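Local atomic coordinates of molybdenum cofactor biosynthesis protein (Pyrococcus furiosus, PDB entry 1XI8), a protein that probably inserts molybdenum into molybdopterin during molybdenum cofactor biosynthesis. Residues Thr312-Leu316 and Phe317-Ala321; Arg13-Pro16 and Tyr17-Leu21. All blocks are in the same frame, centred on the assembly; numbering follows the deposited sequence.

Contact 1 of 2, residues Thr312-Leu316 and Phe317-Ala321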
loop_
_atom_site.group_PDB
_atom_site.type_symbol
_atom_site.label_atom_id
_atom_site.label_comp_id
_atom_site.label_asym_id
_atom_site.label_seq_id
_atom_site.Cartn_x
_atom_site.Cartn_y
_atom_site.Cartn_z
ATOM N N THR A 312 0.444 16.743 6.716
ATOM C CA THR A 312 -0.811 16.795 7.452
ATOM C C THR A 312 -1.957 17.264 6.570
ATOM O O THR A 312 -3.014 16.638 6.531
ATOM C CB THR A 312 -0.703 17.735 8.651
ATOM O OG1 THR A 312 0.212 17.177 9.588
ATOM C CG2 THR A 312 -2.064 17.906 9.316
ATOM N N GLN A 313 -1.725 18.364 5.865
ATOM C CA GLN A 313 -2.700 18.925 4.957
ATOM C C GLN A 313 -3.019 17.964 3.816
ATOM O O GLN A 313 -4.164 17.886 3.369
ATOM C CB GLN A 313 -2.215 20.278 4.423
ATOM C CG GLN A 313 -2.203 21.389 5.466
ATOM C CD GLN A 313 -1.464 22.642 5.005
ATOM O OE1 GLN A 313 -0.621 22.603 4.099
ATOM N NE2 GLN A 313 -1.772 23.761 5.639
ATOM N N PHE A 314 -2.018 17.220 3.351
ATOM C CA PHE A 314 -2.267 16.274 2.261
ATOM C C PHE A 314 -3.245 15.187 2.676
ATOM O O PHE A 314 -4.215 14.926 1.967
ATOM C CB PHE A 314 -0.988 15.634 1.701
ATOM C CG PHE A 314 -1.265 14.663 0.592
ATOM C CD1 PHE A 314 -1.598 13.349 0.868
ATOM C CD2 PHE A 314 -1.229 15.070 -0.728
ATOM C CE1 PHE A 314 -1.872 12.458 -0.149
ATOM C CE2 PHE A 314 -1.501 14.178 -1.754
ATOM C CZ PHE A 314 -1.821 12.873 -1.461
ATOM N N HIS A 315 -2.981 14.564 3.819
ATOM C CA HIS A 315 -3.829 13.486 4.331
ATOM C C HIS A 315 -5.209 13.941 4.802
ATOM O O HIS A 315 -6.187 13.215 4.645
ATOM C CB HIS A 315 -3.120 12.707 5.444
ATOM C CG HIS A 315 -2.106 11.731 4.935
ATOM N ND1 HIS A 315 -2.436 10.455 4.535
ATOM C CD2 HIS A 315 -0.768 11.846 4.752
ATOM C CE1 HIS A 315 -1.350 9.827 4.132
ATOM N NE2 HIS A 315 -0.325 10.649 4.253
ATOM N N LEU A 316 -5.301 15.139 5.369
ATOM C CA LEU A 316 -6.590 15.614 5.849
ATOM C C LEU A 316 -7.442 16.218 4.730
ATOM O O LEU A 316 -8.657 16.291 4.850
ATOM C CB LEU A 316 -6.412 16.602 7.007
ATOM C CG LEU A 316 -5.765 16.076 8.294
ATOM C CD1 LEU A 316 -5.829 17.115 9.371
ATOM C CD2 LEU A 316 -6.435 14.811 8.766
ATOM N N PHE A 317 -6.809 16.624 3.633
ATOM C CA PHE A 317 -7.531 17.266 2.539
ATOM C C PHE A 317 -7.254 16.728 1.122
ATOM O O PHE A 317 -8.164 16.253 0.444
ATOM C CB PHE A 317 -7.277 18.779 2.554
ATOM C CG PHE A 317 -8.003 19.514 3.642
ATOM C CD1 PHE A 317 -7.355 19.858 4.818
ATOM C CD2 PHE A 317 -9.334 19.873 3.483
ATOM C CE1 PHE A 317 -8.022 20.539 5.820
ATOM C CE2 PHE A 317 -9.999 20.553 4.473
ATOM C CZ PHE A 317 -9.341 20.887 5.648
ATOM N N VAL A 318 -6.005 16.824 0.672
ATOM C CA VAL A 318 -5.671 16.531 -0.731
ATOM C C VAL A 318 -5.949 15.076 -1.142
ATOM O O VAL A 318 -6.532 14.823 -2.204
ATOM C CB VAL A 318 -4.223 16.972 -1.072
ATOM C CG1 VAL A 318 -3.880 16.645 -2.508
ATOM C CG2 VAL A 318 -4.070 18.467 -0.822
ATOM N N LYS A 319 -5.540 14.136 -0.293
ATOM C CA LYS A 319 -5.847 12.722 -0.484
ATOM C C LYS A 319 -7.342 12.490 -0.748
ATOM O O LYS A 319 -7.716 11.686 -1.603
ATOM C CB LYS A 319 -5.405 11.939 0.746
ATOM C CG LYS A 319 -5.692 10.456 0.704
ATOM C CD LYS A 319 -5.134 9.735 1.946
ATOM C CE LYS A 319 -5.857 10.144 3.232
ATOM N NZ LYS A 319 -5.484 9.316 4.417
ATOM N N HIS A 320 -8.196 13.197 -0.015
ATOM C CA HIS A 320 -9.636 12.999 -0.140
ATOM C C HIS A 320 -10.173 13.637 -1.409
ATOM O O HIS A 320 -11.057 13.078 -2.053
ATOM C CB HIS A 320 -10.381 13.513 1.096
ATOM C CG HIS A 320 -9.983 12.825 2.362
ATOM N ND1 HIS A 320 -10.211 11.482 2.579
ATOM C CD2 HIS A 320 -9.372 13.290 3.477
ATOM C CE1 HIS A 320 -9.751 11.149 3.772
ATOM N NE2 HIS A 320 -9.237 12.228 4.338
ATOM N N ALA A 321 -9.624 14.798 -1.762
ATOM C CA ALA A 321 -9.967 15.495 -2.999
ATOM C C ALA A 321 -9.579 14.667 -4.217
ATOM O O ALA A 321 -10.295 14.650 -5.213
ATOM C CB ALA A 321 -9.293 16.842 -3.051
#
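The Phe314 ring lies under the next turn of helix 307-326: one face has the backbone N of Lys319 over its centre, 4.0 Å above the plane, and Val318 CG1 approaches CE2 obliquely at 3.5 Å. Turning CG of Phe314 anti to its own backbone N (chi1 180°) swings the ring beneath these residues, where CE1 also meets Lys319 CB at 3.7 Å. Helix 219-229 adds Leu223 and Leu226 to this apolar cluster; an alanine here would probably open a gap and take from Val318 CG1 and Lys319 CB the ring they pack on. The His315 ring has Phe314 CD1 over one face, toward its rim, and Lys319 NZ at its edge, in plane, donating a weak bond to ND1 (3.3 Å). At the His320 ring edge, CD2 lies 3.4 Å from Leu316 O, while ND1 bonds to Tyr331. The backbone widens into a pi-type turn at 314-316. Here Lys319 N reaches Phe314 O, five residues back, at 2.7 Å and almost straight (174°), and Gln313 O receives both Phe317 N and, weakly, Val318 N. Lys319 NZ also bonds to Tyr382 OH; as its acceptor, His315 ND1 probably offers a lone pair and carries no proton.

Contact 2 of 2, residues Arg13-Pro16 and Tyr17-Leu21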
loop_
_atom_site.group_PDB
_atom_site.type_symbol
_atom_site.label_atom_id
_atom_site.label_comp_id
_atom_site.label_asym_id
_atom_site.label_seq_id
_atom_site.Cartn_x
_atom_site.Cartn_y
_atom_site.Cartn_z
ATOM N N ARG A 13 -10.778 34.022 12.291
ATOM C CA ARG A 13 -12.100 33.284 12.311
ATOM C C ARG A 13 -12.035 31.967 11.503
ATOM O O ARG A 13 -12.378 31.945 10.320
ATOM C CB ARG A 13 -13.226 34.184 11.789
ATOM N N LEU A 14 -11.610 30.884 12.159
ATOM C CA LEU A 14 -11.234 29.630 11.493
ATOM C C LEU A 14 -12.395 28.727 11.087
ATOM O O LEU A 14 -13.402 28.652 11.779
ATOM C CB LEU A 14 -10.247 28.847 12.372
ATOM C CG LEU A 14 -8.945 29.605 12.694
ATOM C CD1 LEU A 14 -8.030 28.804 13.648
ATOM C CD2 LEU A 14 -8.194 29.998 11.414
ATOM N N THR A 15 -12.239 28.034 9.961
ATOM C CA THR A 15 -13.244 27.084 9.501
ATOM C C THR A 15 -13.018 25.723 10.187
ATOM O O THR A 15 -11.882 25.262 10.300
ATOM C CB THR A 15 -13.195 26.955 7.968
ATOM O OG1 THR A 15 -13.277 28.260 7.375
ATOM C CG2 THR A 15 -14.338 26.103 7.455
ATOM N N PRO A 16 -14.098 25.081 10.676
ATOM C CA PRO A 16 -13.909 23.801 11.366
ATOM C C PRO A 16 -13.608 22.705 10.357
ATOM O O PRO A 16 -14.190 22.707 9.268
ATOM C CB PRO A 16 -15.268 23.557 12.054
ATOM C CG PRO A 16 -16.090 24.813 11.854
ATOM C CD PRO A 16 -15.517 25.483 10.636
ATOM N N TYR A 17 -12.721 21.777 10.707
ATOM C CA TYR A 17 -12.236 20.791 9.733
ATOM C C TYR A 17 -13.322 20.155 8.852
ATOM O O TYR A 17 -13.238 20.234 7.626
ATOM C CB TYR A 17 -11.348 19.712 10.387
ATOM C CG TYR A 17 -11.009 18.563 9.450
ATOM C CD1 TYR A 17 -11.387 17.264 9.755
ATOM C CD2 TYR A 17 -10.334 18.784 8.249
ATOM C CE1 TYR A 17 -11.089 16.206 8.901
ATOM C CE2 TYR A 17 -10.034 17.737 7.392
ATOM C CZ TYR A 17 -10.416 16.449 7.725
ATOM O OH TYR A 17 -10.138 15.399 6.885
ATOM N N GLU A 18 -14.325 19.531 9.459
ATOM C CA GLU A 18 -15.328 18.779 8.678
ATOM C C GLU A 18 -16.141 19.652 7.733
ATOM O O GLU A 18 -16.438 19.258 6.611
ATOM C CB GLU A 18 -16.238 17.961 9.591
ATOM C CG GLU A 18 -15.605 16.651 10.033
ATOM C CD GLU A 18 -16.084 16.220 11.398
ATOM O OE1 GLU A 18 -17.307 16.376 11.688
ATOM O OE2 GLU A 18 -15.235 15.727 12.192
ATOM N N GLU A 19 -16.478 20.843 8.209
ATOM C CA GLU A 19 -17.119 21.878 7.412
ATOM C C GLU A 19 -16.197 22.250 6.246
ATOM O O GLU A 19 -16.644 22.329 5.093
ATOM C CB GLU A 19 -17.392 23.076 8.323
ATOM C CG GLU A 19 -18.138 24.252 7.755
ATOM C CD GLU A 19 -18.395 25.315 8.843
ATOM O OE1 GLU A 19 -18.263 26.531 8.544
ATOM O OE2 GLU A 19 -18.716 24.933 10.007
ATOM N N ALA A 20 -14.913 22.461 6.553
ATOM C CA ALA A 20 -13.877 22.717 5.532
ATOM C C ALA A 20 -13.739 21.584 4.501
ATOM O O ALA A 20 -13.728 21.843 3.293
ATOM C CB ALA A 20 -12.541 22.983 6.193
ATOM N N LEU A 21 -13.645 20.338 4.978
ATOM C CA LEU A 21 -13.486 19.183 4.093
ATOM C C LEU A 21 -14.655 18.990 3.128
ATOM O O LEU A 21 -14.447 18.718 1.942
ATOM C CB LEU A 21 -13.247 17.893 4.884
ATOM C CG LEU A 21 -13.053 16.644 4.007
ATOM C CD1 LEU A 21 -11.780 16.745 3.189
ATOM C CD2 LEU A 21 -13.067 15.367 4.829
#
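The start of helix 17-26 is built here, with Pro16 at the N-cap position and its carbonyl closing the first helical turn on Ala20. Ala20 N donates to Pro16 O at 2.8 Å, with an N-H...O angle of 171° and the donor nearly on the line of the carbonyl bond. The carboxylate of Glu19 comes back beside the CG-CD end of the Pro16 ring, crossing it at a slant. Its OE2 lies 3.2 Å from Pro16 CG, and its CD sits 3.4 Å from Pro16 CD. Glu19 can reach this far because CG stands anti to the backbone N (chi1 -176°) and the chain stays extended beyond it. A glutamate three residues after the N-cap could complete a capping box, but Pro16 has neither a backbone N-H to offer nor a polar side chain, and the Glu19 carboxylate meets ring carbons instead. Even so, a negative charge beside the first turn is likely to suit the helix dipole. On another part of the turn, Thr15 CG2 meets Ala20 CB at 3.8 Å, methyl against methyl. The first helical amide, Tyr17 N, is satisfied by Thr287 OG1, outside the turn. Thr15 pairs through its backbone with Gly285, and its side chain, like that of Ala20, packs on Phe283 of strand 283-284. Tyr17, Ala20 and Leu21 pack on helix 307-326, and the Tyr17 ring also meets that of Tyr350 from strand 350-358.

How the contacts relate
Contact 2 comes first along the chain, at the modelled N-terminus, and contact 1 follows almost 300 residues later; yet their centres are only 13 Å apart and they touch. Helix 17-26 carries one, helix 307-326 the other. Tyr17 OH probably hydrogen-bonds to Leu316 O (2.7 Å), a carbonyl that does not reach His320 N for the usual helical bond, probably because of the wider turn. Beside it, the Tyr17 and Phe317 rings meet edge-to-face, and Leu21 packs against the same pair of residues, Leu316 and Phe317. A turn from the MoeA N-terminal region is thus fastened to a buried part of helix 307-326 in the probable molybdopterin-binding domain, joining distant parts of the sequence in one packed unit.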